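Local coordinates for 11R-lipoxygenase (Gersemia fruticosa, PDB 3VF1), which probably oxygenates polyunsaturated fatty acids with molecular oxygen at a non-heme iron centre, under regulation by calcium, at residues 136-144 against 514-525; 212-220 against 233-241. One frame throughout, in Å; residues are numbered along the deposited sequence.

Contact 1. Residues 136-144 against 514-525; sequences GKAILPNSK and YYNDDDSVKKDN
Leu140 reaches Tyr515 with both methyls. CD1 lies above one face of the ring, 4.2 Å from its centroid and 14° off the normal, a CH-pi contact, while CD2 lies beside CZ and the hydroxyl. That hydroxyl is tied to Asp524, Tyr515 OH to Asp524 OD2 measuring 2.6 Å, helping fix the ring beneath the leucine. Pro141 lies across the same carboxylate at roughly a right angle, its CG 3.3 Å from Asp524 OD1. Farther along, Asn142 has CG set between its backbone N and carbonyl carbon (chi1 59°), which turns the amide to the end of helix 518-522; ND2 donates to Ser520 O at 3.1 Å, bent at 146°. With an alanine here the amide is gone, and the Ser520 carbonyl would probably lose this donor while a gap opens beside Lys523. Elsewhere, Ala138 CB meets Tyr514 CE1 obliquely at 3.6 Å, and the Tyr514 hydroxyl is hydrogen-bonded to Asp652. Asp524 is also held by His415 and caps helix 525-538 through Ile527 N. The loop between strand 130-134 of the PLAT beta-sandwich and helix 148-164 lies against the chain linking helices 491-514 and 525-538, with Pro416 of helix 416-425 touching Ala138, Leu140 and Tyr514.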
loop_
_atom_site.group_PDB
_atom_site.type_symbol
_atom_site.label_atom_id
_atom_site.label_comp_id
_atom_site.label_asym_id
_atom_site.label_seq_id
_atom_site.Cartn_x
_atom_site.Cartn_y
_atom_site.Cartn_z
ATOM N N GLY A 136 -9.399 -23.375 -14.666
ATOM C CA GLY A 136 -8.158 -22.875 -14.092
ATOM C C GLY A 136 -7.105 -22.426 -15.090
ATOM O O GLY A 136 -6.555 -21.331 -14.968
ATOM N N LYS A 137 -6.820 -23.277 -16.072
ATOM C CA LYS A 137 -5.789 -23.009 -17.074
ATOM C C LYS A 137 -5.798 -21.551 -17.541
ATOM O O LYS A 137 -6.837 -21.022 -17.933
ATOM C CB LYS A 137 -5.989 -23.938 -18.275
ATOM C CG LYS A 137 -4.792 -24.053 -19.204
ATOM C CD LYS A 137 -5.150 -24.863 -20.444
ATOM C CE LYS A 137 -3.947 -25.081 -21.353
ATOM N NZ LYS A 137 -2.991 -26.086 -20.805
ATOM N N ALA A 138 -4.633 -20.909 -17.497
ATOM C CA ALA A 138 -4.494 -19.536 -17.973
ATOM C C ALA A 138 -4.154 -19.541 -19.458
ATOM O O ALA A 138 -3.326 -20.332 -19.910
ATOM C CB ALA A 138 -3.422 -18.801 -17.180
ATOM N N ILE A 139 -4.791 -18.652 -20.213
ATOM C CA ILE A 139 -4.681 -18.667 -21.668
ATOM C C ILE A 139 -4.534 -17.264 -22.248
ATOM O O ILE A 139 -5.399 -16.409 -22.058
ATOM C CB ILE A 139 -5.921 -19.328 -22.301
ATOM C CG1 ILE A 139 -6.103 -20.746 -21.758
ATOM C CG2 ILE A 139 -5.800 -19.348 -23.819
ATOM C CD1 ILE A 139 -7.423 -21.379 -22.136
ATOM N N LEU A 140 -3.435 -17.037 -22.960
ATOM C CA LEU A 140 -3.221 -15.776 -23.660
ATOM C C LEU A 140 -4.142 -15.691 -24.872
ATOM O O LEU A 140 -4.517 -16.716 -25.440
ATOM C CB LEU A 140 -1.763 -15.666 -24.110
ATOM C CG LEU A 140 -0.722 -15.638 -22.992
ATOM C CD1 LEU A 140 0.681 -15.790 -23.556
ATOM C CD2 LEU A 140 -0.844 -14.348 -22.201
ATOM N N PRO A 141 -4.510 -14.467 -25.277
ATOM C CA PRO A 141 -5.384 -14.303 -26.444
ATOM C C PRO A 141 -4.703 -14.762 -27.729
ATOM O O PRO A 141 -5.365 -15.277 -28.629
ATOM C CB PRO A 141 -5.643 -12.795 -26.479
ATOM C CG PRO A 141 -4.478 -12.192 -25.780
ATOM C CD PRO A 141 -4.088 -13.171 -24.716
ATOM N N ASN A 142 -3.389 -14.578 -27.804
ATOM C CA ASN A 142 -2.619 -15.001 -28.968
ATOM C C ASN A 142 -2.065 -16.414 -28.805
ATOM O O ASN A 142 -1.085 -16.783 -29.450
ATOM C CB ASN A 142 -1.473 -14.022 -29.233
ATOM C CG ASN A 142 -0.528 -13.896 -28.054
ATOM O OD1 ASN A 142 -0.931 -14.046 -26.902
ATOM N ND2 ASN A 142 0.738 -13.617 -28.337
ATOM N N SER A 143 -2.695 -17.202 -27.940
ATOM C CA SER A 143 -2.260 -18.573 -27.704
ATOM C C SER A 143 -2.876 -19.513 -28.733
ATOM O O SER A 143 -3.611 -19.081 -29.618
ATOM C CB SER A 143 -2.656 -19.018 -26.295
ATOM O OG SER A 143 -2.331 -20.379 -26.078
ATOM N N LYS A 144 -2.580 -20.802 -28.596
ATOM C CA LYS A 144 -3.185 -21.837 -29.433
ATOM C C LYS A 144 -4.394 -22.458 -28.732
ATOM O O LYS A 144 -5.255 -23.059 -29.375
ATOM C CB LYS A 144 -2.166 -22.931 -29.785
ATOM C CG LYS A 144 -1.178 -23.265 -28.675
ATOM C CD LYS A 144 0.079 -22.405 -28.776
ATOM C CE LYS A 144 0.989 -22.585 -27.571
ATOM N NZ LYS A 144 0.448 -21.951 -26.332
ATOM N N TYR A 514 4.244 -18.506 -19.675
ATOM C CA TYR A 514 3.216 -18.225 -20.676
ATOM C C TYR A 514 3.755 -17.473 -21.891
ATOM O O TYR A 514 3.264 -17.652 -23.005
ATOM C CB TYR A 514 2.070 -17.446 -20.029
ATOM C CG TYR A 514 1.452 -18.187 -18.869
ATOM C CD1 TYR A 514 0.486 -19.160 -19.079
ATOM C CD2 TYR A 514 1.848 -17.930 -17.565
ATOM C CE1 TYR A 514 -0.075 -19.851 -18.024
ATOM C CE2 TYR A 514 1.293 -18.614 -16.501
ATOM C CZ TYR A 514 0.331 -19.573 -16.737
ATOM O OH TYR A 514 -0.227 -20.261 -15.685
ATOM N N TYR A 515 4.763 -16.634 -21.676
ATOM C CA TYR A 515 5.387 -15.894 -22.767
ATOM C C TYR A 515 6.719 -16.534 -23.133
ATOM O O TYR A 515 7.696 -16.413 -22.397
ATOM C CB TYR A 515 5.610 -14.435 -22.372
ATOM C CG TYR A 515 4.339 -13.668 -22.087
ATOM C CD1 TYR A 515 3.796 -13.635 -20.808
ATOM C CD2 TYR A 515 3.687 -12.969 -23.093
ATOM C CE1 TYR A 515 2.637 -12.932 -20.542
ATOM C CE2 TYR A 515 2.527 -12.261 -22.837
ATOM C CZ TYR A 515 2.007 -12.247 -21.560
ATOM O OH TYR A 515 0.856 -11.544 -21.298
ATOM N N ASN A 516 6.754 -17.212 -24.276
ATOM C CA ASN A 516 7.944 -17.941 -24.690
ATOM C C ASN A 516 9.022 -17.013 -25.245
ATOM O O ASN A 516 10.203 -17.360 -25.256
ATOM C CB ASN A 516 7.584 -19.001 -25.732
ATOM C CG ASN A 516 8.346 -20.296 -25.531
ATOM O OD1 ASN A 516 7.747 -21.360 -25.359
ATOM N ND2 ASN A 516 9.672 -20.215 -25.546
ATOM N N ASP A 517 8.615 -15.834 -25.701
ATOM C CA ASP A 517 9.555 -14.881 -26.278
ATOM C C ASP A 517 8.949 -13.484 -26.340
ATOM O O ASP A 517 7.778 -13.291 -26.015
ATOM C CB ASP A 517 9.985 -15.338 -27.675
ATOM C CG ASP A 517 8.807 -15.563 -28.611
ATOM O OD1 ASP A 517 7.862 -14.745 -28.598
ATOM O OD2 ASP A 517 8.829 -16.562 -29.359
ATOM N N ASP A 518 9.752 -12.513 -26.764
ATOM C CA ASP A 518 9.320 -11.119 -26.793
ATOM C C ASP A 518 8.158 -10.908 -27.760
ATOM O O ASP A 518 7.341 -10.003 -27.572
ATOM C CB ASP A 518 10.489 -10.208 -27.171
ATOM C CG ASP A 518 11.646 -10.311 -26.194
ATOM O OD1 ASP A 518 11.439 -10.831 -25.075
ATOM O OD2 ASP A 518 12.763 -9.868 -26.543
ATOM N N ASP A 519 8.085 -11.741 -28.792
ATOM C CA ASP A 519 7.004 -11.644 -29.764
ATOM C C ASP A 519 5.684 -12.021 -29.099
ATOM O O ASP A 519 4.635 -11.455 -29.409
ATOM C CB ASP A 519 7.270 -12.555 -30.960
ATOM C CG ASP A 519 6.553 -12.092 -32.214
ATOM O OD1 ASP A 519 6.605 -10.880 -32.517
ATOM O OD2 ASP A 519 5.933 -12.939 -32.894
ATOM N N SER A 520 5.746 -12.978 -28.178
ATOM C CA SER A 520 4.572 -13.394 -27.425
ATOM C C SER A 520 3.975 -12.203 -26.697
ATOM O O SER A 520 2.764 -12.139 -26.506
ATOM C CB SER A 520 4.934 -14.471 -26.402
ATOM O OG SER A 520 5.613 -15.557 -27.008
ATOM N N VAL A 521 4.829 -11.266 -26.291
ATOM C CA VAL A 521 4.388 -10.084 -25.553
ATOM C C VAL A 521 3.811 -9.029 -26.494
ATOM O O VAL A 521 2.781 -8.420 -26.195
ATOM C CB VAL A 521 5.543 -9.459 -24.750
ATOM C CG1 VAL A 521 5.041 -8.278 -23.936
ATOM C CG2 VAL A 521 6.181 -10.498 -23.843
ATOM N N LYS A 522 4.464 -8.822 -27.632
ATOM C CA LYS A 522 3.983 -7.857 -28.615
ATOM C C LYS A 522 2.579 -8.210 -29.093
ATOM O O LYS A 522 1.719 -7.341 -29.218
ATOM C CB LYS A 522 4.916 -7.801 -29.826
ATOM C CG LYS A 522 6.308 -7.270 -29.540
ATOM C CD LYS A 522 7.038 -6.949 -30.840
ATOM C CE LYS A 522 8.512 -6.650 -30.610
ATOM N NZ LYS A 522 9.283 -7.868 -30.232
ATOM N N LYS A 523 2.354 -9.493 -29.357
ATOM C CA LYS A 523 1.120 -9.942 -29.996
ATOM C C LYS A 523 -0.005 -10.253 -29.007
ATOM O O LYS A 523 -1.079 -10.703 -29.406
ATOM C CB LYS A 523 1.406 -11.157 -30.883
ATOM C CG LYS A 523 2.147 -10.801 -32.163
ATOM C CD LYS A 523 2.582 -12.035 -32.940
ATOM C CE LYS A 523 3.055 -11.663 -34.339
ATOM N NZ LYS A 523 4.082 -10.580 -34.334
ATOM N N ASP A 524 0.234 -9.999 -27.724
ATOM C CA ASP A 524 -0.806 -10.143 -26.713
ATOM C C ASP A 524 -1.600 -8.846 -26.671
ATOM O O ASP A 524 -1.293 -7.946 -25.896
ATOM C CB ASP A 524 -0.204 -10.440 -25.336
ATOM C CG ASP A 524 -1.255 -10.520 -24.244
ATOM O OD1 ASP A 524 -2.394 -10.055 -24.467
ATOM O OD2 ASP A 524 -0.941 -11.043 -23.153
ATOM N N ASN A 525 -2.625 -8.756 -27.511
ATOM C CA ASN A 525 -3.409 -7.532 -27.633
ATOM C C ASN A 525 -3.996 -7.064 -26.302
ATOM O O ASN A 525 -4.262 -5.875 -26.121
ATOM C CB ASN A 525 -4.533 -7.732 -28.652
ATOM C CG ASN A 525 -5.476 -8.857 -28.267
ATOM O OD1 ASN A 525 -5.100 -10.030 -28.277
ATOM N ND2 ASN A 525 -6.712 -8.504 -27.932
#

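Contact 2. Residues 212-220 against 233-241; sequences ANLGLSHLF and RQLITPAIK
Leu216 pushes its two methyls into a hollow formed by Gln234, Leu235 and Thr237. CD1 rests 3.9 Å from Leu235 CD2, the two leucines meeting at about a right angle, and CD2 touches both the backbone O of Gln234 and the CG2 methyl of Thr237, each 3.9 Å away, the side chain running past the threonine in the opposite direction. Having CG anti to the carbonyl carbon (chi1 -62°) carries this fork across to the other segment. A second bump comes from the opposing side: the methyl of Ala239 sits against the backbone of Asn213 and Leu214, 3.7 Å from Leu214 CA. Leu214 answers with CD2, which reaches 3.8 Å to Ile240 CD1 as the two chains cross at a slant. Between these knobs, the polypeptide leaves helix 208-213 through a Schellman motif, with Gly215 taking the positive phi, and faces a type I turn from Thr237 to Ile240. The two turns are joined by a hydrogen bond in which Thr237 OG1 donates to Leu214 O at 2.8 Å, tilted 24° from the carbonyl plane. The same hydroxyl accepts from Ala239 N in an ST turn, so it grips its own turn while reaching over to the helix end. Toward the far end, Leu219 CD1 approaches Leu235 CD2 more loosely, at 4.3 Å, and both leucines also rest on Val623 of helix 619-632. Beyond them, a water lies in the plane of the His218 ring at its edge, 2.9 Å from NE2, and donates to Gln234 OE1.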
loop_
_atom_site.group_PDB
_atom_site.type_symbol
_atom_site.label_atom_id
_atom_site.label_comp_id
_atom_site.label_asym_id
_atom_site.label_seq_id
_atom_site.Cartn_x
_atom_site.Cartn_y
_atom_site.Cartn_z
ATOM N N ALA A 212 -13.465 6.758 23.063
ATOM C CA ALA A 212 -13.907 5.867 24.126
ATOM C C ALA A 212 -13.411 4.440 23.912
ATOM O O ALA A 212 -13.157 3.718 24.877
ATOM C CB ALA A 212 -15.418 5.889 24.219
ATOM N N ASN A 213 -13.276 4.033 22.653
ATOM C CA ASN A 213 -12.766 2.702 22.342
ATOM C C ASN A 213 -11.339 2.515 22.846
ATOM O O ASN A 213 -10.926 1.401 23.165
ATOM C CB ASN A 213 -12.829 2.433 20.837
ATOM C CG ASN A 213 -14.242 2.159 20.351
ATOM O OD1 ASN A 213 -15.108 1.748 21.126
ATOM N ND2 ASN A 213 -14.479 2.378 19.061
ATOM N N LEU A 214 -10.592 3.612 22.918
ATOM C CA LEU A 214 -9.217 3.574 23.405
ATOM C C LEU A 214 -9.146 3.885 24.899
ATOM O O LEU A 214 -8.070 3.857 25.494
ATOM C CB LEU A 214 -8.355 4.573 22.632
ATOM C CG LEU A 214 -8.300 4.378 21.117
ATOM C CD1 LEU A 214 -7.450 5.462 20.475
ATOM C CD2 LEU A 214 -7.765 2.996 20.768
ATOM N N GLY A 215 -10.293 4.189 25.498
ATOM C CA GLY A 215 -10.353 4.506 26.914
ATOM C C GLY A 215 -9.841 5.904 27.207
ATOM O O GLY A 215 -9.280 6.156 28.275
ATOM N N LEU A 216 -10.043 6.816 26.260
ATOM C CA LEU A 216 -9.520 8.174 26.373
ATOM C C LEU A 216 -10.591 9.232 26.114
ATOM O O LEU A 216 -10.275 10.367 25.757
ATOM C CB LEU A 216 -8.366 8.368 25.388
ATOM C CG LEU A 216 -7.143 7.475 25.605
ATOM C CD1 LEU A 216 -6.173 7.602 24.440
ATOM C CD2 LEU A 216 -6.458 7.828 26.911
ATOM N N SER A 217 -11.856 8.866 26.299
ATOM C CA SER A 217 -12.959 9.777 26.009
ATOM C C SER A 217 -12.947 10.994 26.930
ATOM O O SER A 217 -13.553 12.021 26.622
ATOM C CB SER A 217 -14.302 9.050 26.115
ATOM O OG SER A 217 -14.572 8.651 27.447
ATOM N N HIS A 218 -12.256 10.879 28.057
ATOM C CA HIS A 218 -12.159 11.989 29.000
ATOM C C HIS A 218 -11.292 13.118 28.447
ATOM O O HIS A 218 -11.249 14.208 29.017
ATOM C CB HIS A 218 -11.609 11.514 30.348
ATOM C CG HIS A 218 -10.251 10.889 30.265
ATOM N ND1 HIS A 218 -10.065 9.544 30.034
ATOM C CD2 HIS A 218 -9.014 11.425 30.392
ATOM C CE1 HIS A 218 -8.771 9.279 30.014
ATOM N NE2 HIS A 218 -8.111 10.401 30.229
ATOM N N LEU A 219 -10.607 12.855 27.338
ATOM C CA LEU A 219 -9.761 13.859 26.701
ATOM C C LEU A 219 -10.413 14.456 25.457
ATOM O O LEU A 219 -9.799 15.265 24.758
ATOM C CB LEU A 219 -8.408 13.250 26.322
ATOM C CG LEU A 219 -7.545 12.741 27.477
ATOM C CD1 LEU A 219 -6.239 12.176 26.948
ATOM C CD2 LEU A 219 -7.285 13.852 28.481
ATOM N N PHE A 220 -11.651 14.061 25.177
ATOM C CA PHE A 220 -12.350 14.563 24.000
ATOM C C PHE A 220 -12.755 16.019 24.203
ATOM O O PHE A 220 -13.395 16.364 25.196
ATOM C CB PHE A 220 -13.584 13.713 23.694
ATOM C CG PHE A 220 -14.232 14.039 22.379
ATOM C CD1 PHE A 220 -13.761 13.477 21.203
ATOM C CD2 PHE A 220 -15.309 14.908 22.315
ATOM C CE1 PHE A 220 -14.352 13.774 19.988
ATOM C CE2 PHE A 220 -15.904 15.209 21.103
ATOM C CZ PHE A 220 -15.425 14.640 19.939
ATOM N N ARG A 233 2.773 9.231 27.021
ATOM C CA ARG A 233 2.679 7.792 27.255
ATOM C C ARG A 233 1.290 7.388 27.748
ATOM O O ARG A 233 0.953 6.204 27.766
ATOM C CB ARG A 233 3.740 7.349 28.267
ATOM C CG ARG A 233 5.170 7.518 27.778
ATOM C CD ARG A 233 6.150 7.634 28.937
ATOM N NE ARG A 233 6.564 6.336 29.468
ATOM C CZ ARG A 233 7.744 5.757 29.239
ATOM N NH1 ARG A 233 8.662 6.346 28.483
ATOM N NH2 ARG A 233 8.013 4.575 29.775
ATOM N N GLN A 234 0.489 8.371 28.148
ATOM C CA GLN A 234 -0.869 8.110 28.612
ATOM C C GLN A 234 -1.757 7.602 27.481
ATOM O O GLN A 234 -2.767 6.943 27.724
ATOM C CB GLN A 234 -1.486 9.378 29.204
ATOM C CG GLN A 234 -0.828 9.860 30.484
ATOM C CD GLN A 234 -1.466 11.125 31.022
ATOM O OE1 GLN A 234 -2.565 11.502 30.613
ATOM N NE2 GLN A 234 -0.779 11.791 31.943
ATOM N N LEU A 235 -1.376 7.912 26.246
ATOM C CA LEU A 235 -2.180 7.550 25.086
ATOM C C LEU A 235 -2.073 6.065 24.759
ATOM O O LEU A 235 -2.870 5.536 23.983
ATOM C CB LEU A 235 -1.766 8.384 23.873
ATOM C CG LEU A 235 -1.923 9.896 24.041
ATOM C CD1 LEU A 235 -1.544 10.627 22.767
ATOM C CD2 LEU A 235 -3.345 10.242 24.453
ATOM N N ILE A 236 -1.091 5.391 25.351
ATOM C CA ILE A 236 -0.913 3.963 25.123
ATOM C C ILE A 236 -1.608 3.151 26.211
ATOM O O ILE A 236 -0.994 2.756 27.203
ATOM C CB ILE A 236 0.572 3.577 25.063
ATOM C CG1 ILE A 236 1.297 4.436 24.026
ATOM C CG2 ILE A 236 0.721 2.097 24.732
ATOM C CD1 ILE A 236 0.665 4.395 22.646
ATOM N N THR A 237 -2.900 2.915 26.009
ATOM C CA THR A 237 -3.704 2.131 26.930
ATOM C C THR A 237 -3.673 0.666 26.511
ATOM O O THR A 237 -3.126 0.330 25.462
ATOM C CB THR A 237 -5.161 2.617 26.922
ATOM O OG1 THR A 237 -5.729 2.400 25.623
ATOM C CG2 THR A 237 -5.231 4.097 27.264
ATOM N N PRO A 238 -4.254 -0.220 27.337
ATOM C CA PRO A 238 -4.348 -1.633 26.958
ATOM C C PRO A 238 -5.099 -1.835 25.643
ATOM O O PRO A 238 -4.986 -2.898 25.032
ATOM C CB PRO A 238 -5.123 -2.254 28.124
ATOM C CG PRO A 238 -4.820 -1.370 29.284
ATOM C CD PRO A 238 -4.729 0.013 28.713
ATOM N N ALA A 239 -5.854 -0.825 25.217
ATOM C CA ALA A 239 -6.562 -0.884 23.943
ATOM C C ALA A 239 -5.567 -0.925 22.783
ATOM O O ALA A 239 -5.864 -1.458 21.713
ATOM C CB ALA A 239 -7.498 0.302 23.802
ATOM N N ILE A 240 -4.387 -0.352 23.002
ATOM C CA ILE A 240 -3.301 -0.433 22.034
ATOM C C ILE A 240 -2.502 -1.701 22.315
ATOM O O ILE A 240 -1.696 -1.747 23.244
ATOM C CB ILE A 240 -2.371 0.788 22.122
ATOM C CG1 ILE A 240 -3.184 2.085 22.107
ATOM C CG2 ILE A 240 -1.364 0.773 20.980
ATOM C CD1 ILE A 240 -4.060 2.243 20.885
ATOM N N LYS A 241 -2.730 -2.728 21.505
ATOM C CA LYS A 241 -2.216 -4.062 21.799
ATOM C C LYS A 241 -0.720 -4.215 21.532
ATOM O O LYS A 241 -0.078 -5.106 22.090
ATOM C CB LYS A 241 -3.007 -5.110 21.016
ATOM C CG LYS A 241 -4.494 -5.077 21.327
ATOM C CD LYS A 241 -5.232 -6.275 20.752
ATOM C CE LYS A 241 -6.714 -6.222 21.095
ATOM N NZ LYS A 241 -6.956 -6.157 22.568
HETATM O O HOH W 1 -5.295 9.806 30.069
#

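In the fold
The two contacts lie on opposite sides of the chain's centre, about 55 Å apart between centres and about 39 Å between nearest atoms, and do not touch. In sequence, both segments of contact 2 fall between those of contact 1: 136-144, then 212-220, 233-241 and finally 514-525. Contact 1 is a long-range closure, bringing the chain that leaves the last strand of the PLAT beta-sandwich onto the helical lipoxygenase part. Contact 2 is local, folding the segment after helix 208-213 back on itself beside helix 619-632. Both lie away from the iron site, one where the chain leaving the sandwich meets the helical part, the other on the helical part.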